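Local coordinates for protein acinetobacter secreted protease CpaA (Acinetobacter nosocomialis M2, PDB 6O38) that probably cleaves protein substrates with a zinc-dependent active site once exported by type II secretion, and is captured here in complex with its chaperone CpaB, at residues Asn231-Ile236 with Tyr539-Lys544; His520-Thr525 with Tyr545-Gly550; Gly170-Phe175 with Tyr188-Lys193. One frame throughout, in Å; residues are numbered along the deposited sequence.

Contact 1: Asn231-Ile236 with Tyr539-Lys544; sequences NDRDRI and YLYNPK
R235 and P543 show how an arginine on a strand can hold a distant loop by its backbone. The hydrogen bonds come from both terminal nitrogens and converge end-on on one atom: NH2 of R235 is 2.8 Å from P543 O and NH1 of R235 is 3.1 Å from the same oxygen. The acceptor lies close to the guanidinium plane; NH1 continues the line of the carbonyl (166°), whereas NH2 sits above the carbonyl plane. An extended chain from CG to NE provides the reach, and E268 forms a salt bridge with NH1. Van der Waals contact is made by R233, whose chain bends at chi2 (53°) to set NH2 at the edge of the Y541 ring, 3.6 Å from Y541 CE2, with the two planes 75° apart. That guanidinium is held in turn by a salt bridge from R233 NH1 to D232 OD1 (2.9 Å), and its NH2 bonds to G546 O. Turns shape both sides: a type II beta turn from N231 to D234, and an Asx turn in which N542 OD1 accepts from K544 N. The loop thus docks beside strand 235-240 of a StcE-type beta-sandwich domain, with Y541 against strands 266-272 and 277-288 and K544 touching E146 of the chaperone CpaB.

Contact 2: His520-Thr525 with Tyr545-Gly550; sequences HPLGST and YGVRLG
L522 and Y545 meet because both first torsions place CG beside the backbone N: chi1 is -62° in L522 and -57° in Y545, and the two side chains then cross at about a right angle, with the leucine methyls over the phenol ring. L522 belongs to a type I beta turn, H520 to G523, which packs on an irregular loop and illustrates how two segments without regular secondary structure can be joined by apolar contacts. CD2 of L522 stands over the middle of one face of the Y545 ring, 4.1 Å from the centroid and 8° off its normal, a CH-pi contact; the other methyl, CD1, leans to the ring's root, 3.8 Å from Y545 CG. A second CH-pi contact comes from V547, whose CG1 lies 4.0 Å from the centroid of the H520 imidazole, toward the rim of that face. P521 CD covers the opposite face, and the ring's rotation is fixed within the turn, where H520 ND1 accepts from L522 N at 3.0 Å. Further along, L549, the centre of an inverse gamma turn, meets T525. The T525 side chain is about 11 Å from the zinc ion, while L522 and Y545 also touch Y178 and V185 of the hairpin strands 172-178 and 183-195. Between the two CH-pi contacts, L522 CD1 approaches V547 CG2 to 4.1 Å.

Contact 3: Gly170-Phe175 with Tyr188-Lys193; sequences GSEYWF and YIKPQK
Y173 and I189 form a non-hydrogen-bonded pair, and W174 and Y188 a hydrogen-bonded one, in the antiparallel beta hairpin made by strands 172-178 and 183-195. W174 N donates to Y188 O at 2.9 Å. Two residues along, K190 N reaches E172 O at 3.1 Å, nearly in line with that carbonyl. The return link is made indirectly: a water accepts from E172 N and donates to K190 O, so the water takes the place of a direct bond between E172 N and K190 O.

The two faces of the hairpin carry different chemistry. On one, Y173 and I189 cross obliquely, and I189 CD1 comes within 3.7 Å of Y173 CD1 while the CG2 branch touches CD1 and CE1 of the same ring. F165 meets the Y173 ring edge-to-face, and Y173 OH bonds to T166 O; I189 also touches L210 of the adjoining strand 210-215. On the other, W174 CD1 comes to the edge of the Y188 ring, 3.6 Å from Y188 CD2, with the planes 73° apart. The indole is held by its own strand: W174 NE1 gives a straight bond (167°) of 2.9 Å to E172 OE2, within the indole plane and on the anti lone pair of the carboxylate. E172 and K190 themselves meet through their aliphatic parts, CB of E172 lying 3.8 Å from CB of K190. In K190 the chain is extended, with CG anti to the backbone N (chi1 173°), and this carries the ammonium past the glutamate to the start of the other segment. There K190 NZ donates to G170 O at 3.0 Å, in the carbonyl plane and on a lone pair.

Overall arrangement
Followed from the N terminus, the chain first meets contact 3, which closes a short loop of 12 residues in a hairpin. Contact 1 opens later, in series with it, on strand 235-240 of the following StcE-type repeat; its partner comes only after 302 residues, including the helix bearing the zinc ligands H498 and H502. Contact 2 opens at 520-525, before that partner arrives, and closes after it, so contacts 1 and 2 cross along the chain. They also touch: N542 N probably bonds to V547 O. Contact 3 touches neither; its centre is about 16 Å from that of contact 1 and about 22 Å from that of contact 2. Contact 2 folds the loop between helices 496-504 and 557-569 on itself, and contact 1 ties that loop to a beta-sandwich domain.

Contact 1: Asn231-Ile236 with Tyr539-Lys544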
loop_
_atom_site.group_PDB
_atom_site.type_symbol
_atom_site.label_atom_id
_atom_site.label_comp_id
_atom_site.label_asym_id
_atom_site.label_seq_id
_atom_site.Cartn_x
_atom_site.Cartn_y
_atom_site.Cartn_z
ATOM N N ASN A 231 -10.827 -10.222 21.165
ATOM C CA ASN A 231 -10.394 -11.387 20.413
ATOM C C ASN A 231 -9.287 -10.994 19.440
ATOM O O ASN A 231 -9.121 -9.823 19.090
ATOM C CB ASN A 231 -11.567 -12.019 19.666
ATOM C CG ASN A 231 -12.517 -12.753 20.591
ATOM O OD1 ASN A 231 -12.090 -13.509 21.463
ATOM N ND2 ASN A 231 -13.812 -12.528 20.410
ATOM N N ASP A 232 -8.516 -11.995 19.022
ATOM C CA ASP A 232 -7.343 -11.749 18.193
ATOM C C ASP A 232 -7.724 -11.031 16.903
ATOM O O ASP A 232 -8.612 -11.475 16.169
ATOM C CB ASP A 232 -6.636 -13.069 17.880
ATOM C CG ASP A 232 -5.170 -12.880 17.541
ATOM O OD1 ASP A 232 -4.645 -11.767 17.762
ATOM O OD2 ASP A 232 -4.540 -13.846 17.060
ATOM N N ARG A 233 -7.066 -9.897 16.655
ATOM C CA ARG A 233 -7.184 -9.104 15.431
ATOM C C ARG A 233 -8.503 -8.348 15.324
ATOM O O ARG A 233 -8.871 -7.902 14.233
ATOM C CB ARG A 233 -6.969 -9.960 14.176
ATOM C CG ARG A 233 -5.545 -9.929 13.638
ATOM C CD ARG A 233 -4.533 -10.286 14.714
ATOM N NE ARG A 233 -3.166 -10.289 14.202
ATOM C CZ ARG A 233 -2.136 -10.845 14.832
ATOM N NH1 ARG A 233 -2.317 -11.445 16.001
ATOM N NH2 ARG A 233 -0.926 -10.801 14.293
ATOM N N ASP A 234 -9.238 -8.195 16.424
ATOM C CA ASP A 234 -10.346 -7.251 16.431
ATOM C C ASP A 234 -9.816 -5.837 16.228
ATOM O O ASP A 234 -8.718 -5.492 16.672
ATOM C CB ASP A 234 -11.132 -7.339 17.739
ATOM C CG ASP A 234 -11.960 -8.604 17.838
ATOM O OD1 ASP A 234 -12.262 -9.205 16.787
ATOM O OD2 ASP A 234 -12.323 -8.990 18.970
ATOM N N ARG A 235 -10.604 -5.009 15.547
ATOM C CA ARG A 235 -10.158 -3.676 15.171
ATOM C C ARG A 235 -11.142 -2.621 15.649
ATOM O O ARG A 235 -12.359 -2.832 15.629
ATOM C CB ARG A 235 -9.969 -3.560 13.654
ATOM C CG ARG A 235 -8.753 -4.305 13.138
ATOM C CD ARG A 235 -8.450 -3.956 11.694
ATOM N NE ARG A 235 -7.269 -4.665 11.208
ATOM C CZ ARG A 235 -6.543 -4.279 10.164
ATOM N NH1 ARG A 235 -6.874 -3.185 9.492
ATOM N NH2 ARG A 235 -5.485 -4.985 9.793
ATOM N N ILE A 236 -10.600 -1.484 16.079
ATOM C CA ILE A 236 -11.385 -0.325 16.485
ATOM C C ILE A 236 -10.894 0.873 15.688
ATOM O O ILE A 236 -9.705 1.210 15.736
ATOM C CB ILE A 236 -11.276 -0.047 17.995
ATOM C CG1 ILE A 236 -11.953 -1.159 18.798
ATOM C CG2 ILE A 236 -11.881 1.307 18.335
ATOM C CD1 ILE A 236 -11.873 -0.954 20.293
ATOM N N TYR A 539 7.536 -6.611 14.969
ATOM C CA TYR A 539 6.769 -5.500 15.513
ATOM C C TYR A 539 5.978 -4.775 14.433
ATOM O O TYR A 539 5.394 -3.719 14.703
ATOM C CB TYR A 539 7.703 -4.535 16.243
ATOM C CG TYR A 539 8.644 -5.245 17.190
ATOM C CD1 TYR A 539 8.160 -5.932 18.295
ATOM C CD2 TYR A 539 10.016 -5.244 16.969
ATOM C CE1 TYR A 539 9.015 -6.590 19.159
ATOM C CE2 TYR A 539 10.880 -5.899 17.829
ATOM C CZ TYR A 539 10.373 -6.570 18.921
ATOM O OH TYR A 539 11.228 -7.225 19.781
ATOM N N LEU A 540 5.946 -5.321 13.220
ATOM C CA LEU A 540 5.171 -4.787 12.113
ATOM C C LEU A 540 4.086 -5.784 11.733
ATOM O O LEU A 540 4.263 -6.999 11.869
ATOM C CB LEU A 540 6.059 -4.504 10.900
ATOM C CG LEU A 540 7.194 -3.503 11.107
ATOM C CD1 LEU A 540 8.076 -3.476 9.877
ATOM C CD2 LEU A 540 6.648 -2.117 11.416
ATOM N N TYR A 541 2.959 -5.265 11.254
ATOM C CA TYR A 541 1.815 -6.095 10.905
ATOM C C TYR A 541 1.280 -5.698 9.538
ATOM O O TYR A 541 1.314 -4.521 9.164
ATOM C CB TYR A 541 0.713 -5.984 11.965
ATOM C CG TYR A 541 1.163 -6.419 13.341
ATOM C CD1 TYR A 541 1.802 -5.531 14.198
ATOM C CD2 TYR A 541 0.961 -7.721 13.780
ATOM C CE1 TYR A 541 2.221 -5.927 15.453
ATOM C CE2 TYR A 541 1.377 -8.125 15.034
ATOM C CZ TYR A 541 2.006 -7.223 15.866
ATOM O OH TYR A 541 2.422 -7.621 17.116
ATOM N N ASN A 542 0.800 -6.691 8.794
ATOM C CA ASN A 542 0.154 -6.471 7.510
ATOM C C ASN A 542 -1.002 -5.485 7.675
ATOM O O ASN A 542 -1.917 -5.742 8.473
ATOM C CB ASN A 542 -0.350 -7.798 6.942
ATOM C CG ASN A 542 -0.808 -7.686 5.497
ATOM O OD1 ASN A 542 -1.589 -6.804 5.140
ATOM N ND2 ASN A 542 -0.319 -8.590 4.654
ATOM N N PRO A 543 -0.992 -4.355 6.960
ATOM C CA PRO A 543 -2.021 -3.327 7.201
ATOM C C PRO A 543 -3.445 -3.820 7.010
ATOM O O PRO A 543 -4.330 -3.460 7.796
ATOM C CB PRO A 543 -1.656 -2.236 6.185
ATOM C CG PRO A 543 -0.191 -2.423 5.948
ATOM C CD PRO A 543 0.023 -3.908 5.991
ATOM N N LYS A 544 -3.695 -4.640 5.990
ATOM C CA LYS A 544 -5.047 -5.103 5.703
ATOM C C LYS A 544 -5.433 -6.345 6.500
ATOM O O LYS A 544 -6.536 -6.414 7.051
ATOM C CB LYS A 544 -5.197 -5.384 4.204
ATOM C CG LYS A 544 -6.550 -5.964 3.823
ATOM C CD LYS A 544 -6.778 -5.929 2.322
ATOM C CE LYS A 544 -8.218 -6.286 1.987
ATOM N NZ LYS A 544 -9.184 -5.649 2.924
#

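Contact 2: His520-Thr525 with Tyr545-Gly550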
loop_
_atom_site.group_PDB
_atom_site.type_symbol
_atom_site.label_atom_id
_atom_site.label_comp_id
_atom_site.label_asym_id
_atom_site.label_seq_id
_atom_site.Cartn_x
_atom_site.Cartn_y
_atom_site.Cartn_z
ATOM N N HIS A 520 4.835 -14.582 2.521
ATOM C CA HIS A 520 3.484 -14.908 2.955
ATOM C C HIS A 520 2.525 -14.666 1.804
ATOM O O HIS A 520 2.708 -13.690 1.062
ATOM C CB HIS A 520 3.076 -14.068 4.170
ATOM C CG HIS A 520 1.852 -14.569 4.871
ATOM N ND1 HIS A 520 0.576 -14.230 4.476
ATOM C CD2 HIS A 520 1.709 -15.385 5.942
ATOM C CE1 HIS A 520 -0.300 -14.816 5.273
ATOM N NE2 HIS A 520 0.362 -15.523 6.170
ATOM N N PRO A 521 1.514 -15.519 1.614
ATOM C CA PRO A 521 0.582 -15.316 0.491
ATOM C C PRO A 521 -0.197 -14.014 0.562
ATOM O O PRO A 521 -0.673 -13.542 -0.477
ATOM C CB PRO A 521 -0.351 -16.532 0.587
ATOM C CG PRO A 521 0.441 -17.560 1.330
ATOM C CD PRO A 521 1.265 -16.788 2.318
ATOM N N LEU A 522 -0.351 -13.423 1.746
ATOM C CA LEU A 522 -1.097 -12.183 1.912
ATOM C C LEU A 522 -0.204 -10.949 1.891
ATOM O O LEU A 522 -0.675 -9.849 2.194
ATOM C CB LEU A 522 -1.899 -12.220 3.215
ATOM C CG LEU A 522 -2.973 -13.303 3.329
ATOM C CD1 LEU A 522 -3.634 -13.250 4.696
ATOM C CD2 LEU A 522 -4.007 -13.159 2.221
ATOM N N GLY A 523 1.070 -11.107 1.539
ATOM C CA GLY A 523 1.993 -9.991 1.510
ATOM C C GLY A 523 3.366 -10.364 2.024
ATOM O O GLY A 523 3.498 -10.919 3.119
ATOM N N SER A 524 4.398 -10.060 1.243
ATOM C CA SER A 524 5.765 -10.447 1.555
ATOM C C SER A 524 6.659 -9.217 1.611
ATOM O O SER A 524 6.533 -8.308 0.784
ATOM C CB SER A 524 6.299 -11.435 0.517
ATOM O OG SER A 524 5.535 -12.628 0.508
ATOM N N THR A 525 7.578 -9.203 2.574
ATOM C CA THR A 525 8.461 -8.061 2.757
ATOM C C THR A 525 9.484 -7.995 1.622
ATOM O O THR A 525 9.510 -8.834 0.716
ATOM C CB THR A 525 9.152 -8.134 4.118
ATOM O OG1 THR A 525 10.014 -9.279 4.162
ATOM C CG2 THR A 525 8.120 -8.236 5.231
ATOM N N TYR A 545 -4.542 -7.334 6.571
ATOM C CA TYR A 545 -4.902 -8.632 7.123
ATOM C C TYR A 545 -4.401 -8.859 8.543
ATOM O O TYR A 545 -4.895 -9.770 9.216
ATOM C CB TYR A 545 -4.382 -9.745 6.208
ATOM C CG TYR A 545 -4.908 -9.621 4.795
ATOM C CD1 TYR A 545 -6.221 -9.955 4.493
ATOM C CD2 TYR A 545 -4.098 -9.154 3.769
ATOM C CE1 TYR A 545 -6.711 -9.836 3.206
ATOM C CE2 TYR A 545 -4.579 -9.032 2.478
ATOM C CZ TYR A 545 -5.885 -9.375 2.203
ATOM O OH TYR A 545 -6.369 -9.257 0.920
ATOM N N GLY A 546 -3.440 -8.065 9.013
ATOM C CA GLY A 546 -2.970 -8.171 10.376
ATOM C C GLY A 546 -1.908 -9.218 10.621
ATOM O O GLY A 546 -1.538 -9.437 11.781
ATOM N N VAL A 547 -1.411 -9.879 9.575
ATOM C CA VAL A 547 -0.367 -10.881 9.745
ATOM C C VAL A 547 0.908 -10.208 10.231
ATOM O O VAL A 547 1.359 -9.205 9.661
ATOM C CB VAL A 547 -0.133 -11.641 8.431
ATOM C CG1 VAL A 547 1.016 -12.627 8.582
ATOM C CG2 VAL A 547 -1.403 -12.356 7.999
ATOM N N ARG A 548 1.491 -10.751 11.296
ATOM C CA ARG A 548 2.760 -10.242 11.797
ATOM C C ARG A 548 3.875 -10.517 10.793
ATOM O O ARG A 548 4.051 -11.651 10.337
ATOM C CB ARG A 548 3.081 -10.865 13.153
ATOM C CG ARG A 548 4.496 -10.617 13.634
ATOM C CD ARG A 548 4.561 -10.603 15.149
ATOM N NE ARG A 548 3.870 -11.733 15.756
ATOM C CZ ARG A 548 3.262 -11.681 16.936
ATOM N NH1 ARG A 548 3.259 -10.551 17.632
ATOM N NH2 ARG A 548 2.655 -12.755 17.420
ATOM N N LEU A 549 4.624 -9.474 10.449
ATOM C CA LEU A 549 5.631 -9.541 9.390
ATOM C C LEU A 549 7.001 -9.948 9.925
ATOM O O LEU A 549 8.003 -9.274 9.693
ATOM C CB LEU A 549 5.703 -8.199 8.673
ATOM C CG LEU A 549 4.416 -7.725 7.995
ATOM C CD1 LEU A 549 4.631 -6.382 7.316
ATOM C CD2 LEU A 549 3.924 -8.761 6.997
ATOM N N GLY A 550 7.058 -11.062 10.640
ATOM C CA GLY A 550 8.308 -11.520 11.208
ATOM C C GLY A 550 8.064 -12.414 12.408
ATOM O O GLY A 550 6.938 -12.828 12.685
#

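Contact 3: Gly170-Phe175 with Tyr188-Lys193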
loop_
_atom_site.group_PDB
_atom_site.type_symbol
_atom_site.label_atom_id
_atom_site.label_comp_id
_atom_site.label_asym_id
_atom_site.label_seq_id
_atom_site.Cartn_x
_atom_site.Cartn_y
_atom_site.Cartn_z
ATOM N N GLY A 170 -28.149 -7.558 10.814
ATOM C CA GLY A 170 -27.403 -6.528 10.117
ATOM C C GLY A 170 -25.933 -6.827 9.924
ATOM O O GLY A 170 -25.258 -6.078 9.205
ATOM N N SER A 171 -25.411 -7.886 10.538
ATOM C CA SER A 171 -24.008 -8.235 10.372
ATOM C C SER A 171 -23.743 -8.734 8.955
ATOM O O SER A 171 -24.600 -9.352 8.318
ATOM C CB SER A 171 -23.598 -9.299 11.390
ATOM O OG SER A 171 -23.723 -8.812 12.714
ATOM N N GLU A 172 -22.537 -8.458 8.463
ATOM C CA GLU A 172 -22.159 -8.844 7.108
ATOM C C GLU A 172 -20.653 -9.042 7.054
ATOM O O GLU A 172 -19.895 -8.087 7.251
ATOM C CB GLU A 172 -22.605 -7.789 6.093
ATOM C CG GLU A 172 -22.224 -8.101 4.656
ATOM C CD GLU A 172 -22.919 -7.189 3.662
ATOM O OE1 GLU A 172 -23.768 -6.378 4.091
ATOM O OE2 GLU A 172 -22.620 -7.284 2.453
ATOM N N TYR A 173 -20.223 -10.276 6.789
ATOM C CA TYR A 173 -18.812 -10.618 6.674
ATOM C C TYR A 173 -18.567 -11.302 5.338
ATOM O O TYR A 173 -19.322 -12.199 4.949
ATOM C CB TYR A 173 -18.362 -11.535 7.817
ATOM C CG TYR A 173 -18.667 -11.013 9.202
ATOM C CD1 TYR A 173 -18.392 -9.697 9.547
ATOM C CD2 TYR A 173 -19.230 -11.839 10.167
ATOM C CE1 TYR A 173 -18.669 -9.217 10.813
ATOM C CE2 TYR A 173 -19.511 -11.368 11.435
ATOM C CZ TYR A 173 -19.229 -10.057 11.753
ATOM O OH TYR A 173 -19.508 -9.586 13.015
ATOM N N TRP A 174 -17.516 -10.879 4.641
ATOM C CA TRP A 174 -17.090 -11.497 3.393
ATOM C C TRP A 174 -15.757 -12.201 3.610
ATOM O O TRP A 174 -14.803 -11.591 4.107
ATOM C CB TRP A 174 -16.964 -10.458 2.275
ATOM C CG TRP A 174 -18.272 -9.888 1.811
ATOM C CD1 TRP A 174 -19.084 -9.032 2.497
ATOM C CD2 TRP A 174 -18.913 -10.123 0.551
ATOM N NE1 TRP A 174 -20.193 -8.725 1.745
ATOM C CE2 TRP A 174 -20.112 -9.381 0.546
ATOM C CE3 TRP A 174 -18.591 -10.890 -0.574
ATOM C CZ2 TRP A 174 -20.988 -9.384 -0.538
ATOM C CZ3 TRP A 174 -19.463 -10.892 -1.650
ATOM C CH2 TRP A 174 -20.646 -10.144 -1.623
ATOM N N PHE A 175 -15.693 -13.476 3.234
ATOM C CA PHE A 175 -14.488 -14.280 3.368
ATOM C C PHE A 175 -14.077 -14.833 2.011
ATOM O O PHE A 175 -14.924 -15.132 1.164
ATOM C CB PHE A 175 -14.689 -15.450 4.342
ATOM C CG PHE A 175 -14.950 -15.030 5.758
ATOM C CD1 PHE A 175 -13.898 -14.780 6.624
ATOM C CD2 PHE A 175 -16.246 -14.906 6.229
ATOM C CE1 PHE A 175 -14.136 -14.400 7.930
ATOM C CE2 PHE A 175 -16.489 -14.529 7.535
ATOM C CZ PHE A 175 -15.433 -14.276 8.385
ATOM N N TYR A 188 -13.884 -8.262 3.509
ATOM C CA TYR A 188 -14.662 -7.074 3.839
ATOM C C TYR A 188 -15.463 -7.347 5.101
ATOM O O TYR A 188 -16.144 -8.373 5.197
ATOM C CB TYR A 188 -15.596 -6.675 2.692
ATOM C CG TYR A 188 -16.508 -5.519 3.042
ATOM C CD1 TYR A 188 -16.047 -4.210 3.007
ATOM C CD2 TYR A 188 -17.828 -5.739 3.414
ATOM C CE1 TYR A 188 -16.875 -3.151 3.330
ATOM C CE2 TYR A 188 -18.664 -4.686 3.739
ATOM C CZ TYR A 188 -18.182 -3.395 3.695
ATOM O OH TYR A 188 -19.011 -2.345 4.018
ATOM N N ILE A 189 -15.382 -6.428 6.058
ATOM C CA ILE A 189 -16.114 -6.519 7.315
ATOM C C ILE A 189 -16.985 -5.279 7.436
ATOM O O ILE A 189 -16.469 -4.156 7.482
ATOM C CB ILE A 189 -15.170 -6.643 8.520
ATOM C CG1 ILE A 189 -14.239 -7.847 8.354
ATOM C CG2 ILE A 189 -15.966 -6.751 9.812
ATOM C CD1 ILE A 189 -14.946 -9.181 8.417
ATOM N N LYS A 190 -18.295 -5.479 7.489
ATOM C CA LYS A 190 -19.212 -4.363 7.688
ATOM C C LYS A 190 -19.041 -3.828 9.103
ATOM O O LYS A 190 -19.256 -4.575 10.068
ATOM C CB LYS A 190 -20.653 -4.800 7.444
ATOM C CG LYS A 190 -21.688 -3.741 7.784
ATOM C CD LYS A 190 -23.066 -4.142 7.285
ATOM C CE LYS A 190 -24.127 -3.148 7.725
ATOM N NZ LYS A 190 -25.502 -3.644 7.440
ATOM N N PRO A 191 -18.662 -2.566 9.279
ATOM C CA PRO A 191 -18.330 -2.077 10.619
ATOM C C PRO A 191 -19.556 -1.900 11.497
ATOM O O PRO A 191 -20.646 -1.558 11.030
ATOM C CB PRO A 191 -17.655 -0.730 10.341
ATOM C CG PRO A 191 -18.286 -0.272 9.066
ATOM C CD PRO A 191 -18.499 -1.522 8.251
ATOM N N GLN A 192 -19.365 -2.146 12.790
ATOM C CA GLN A 192 -20.345 -1.782 13.803
ATOM C C GLN A 192 -20.100 -0.334 14.205
ATOM O O GLN A 192 -19.051 -0.013 14.775
ATOM C CB GLN A 192 -20.248 -2.697 15.022
ATOM C CG GLN A 192 -21.291 -2.401 16.088
ATOM C CD GLN A 192 -21.027 -3.132 17.390
ATOM O OE1 GLN A 192 -20.172 -4.016 17.459
ATOM N NE2 GLN A 192 -21.756 -2.757 18.435
ATOM N N LYS A 193 -21.058 0.537 13.907
ATOM C CA LYS A 193 -20.892 1.970 14.097
ATOM C C LYS A 193 -21.474 2.381 15.442
ATOM O O LYS A 193 -22.620 2.046 15.759
ATOM C CB LYS A 193 -21.555 2.751 12.962
ATOM C CG LYS A 193 -20.868 2.562 11.620
ATOM C CD LYS A 193 -21.394 3.531 10.576
ATOM C CE LYS A 193 -20.686 3.333 9.244
ATOM N NZ LYS A 193 -21.241 4.208 8.175
HETATM O O HOH W 1 -21.020 -6.716 10.049
#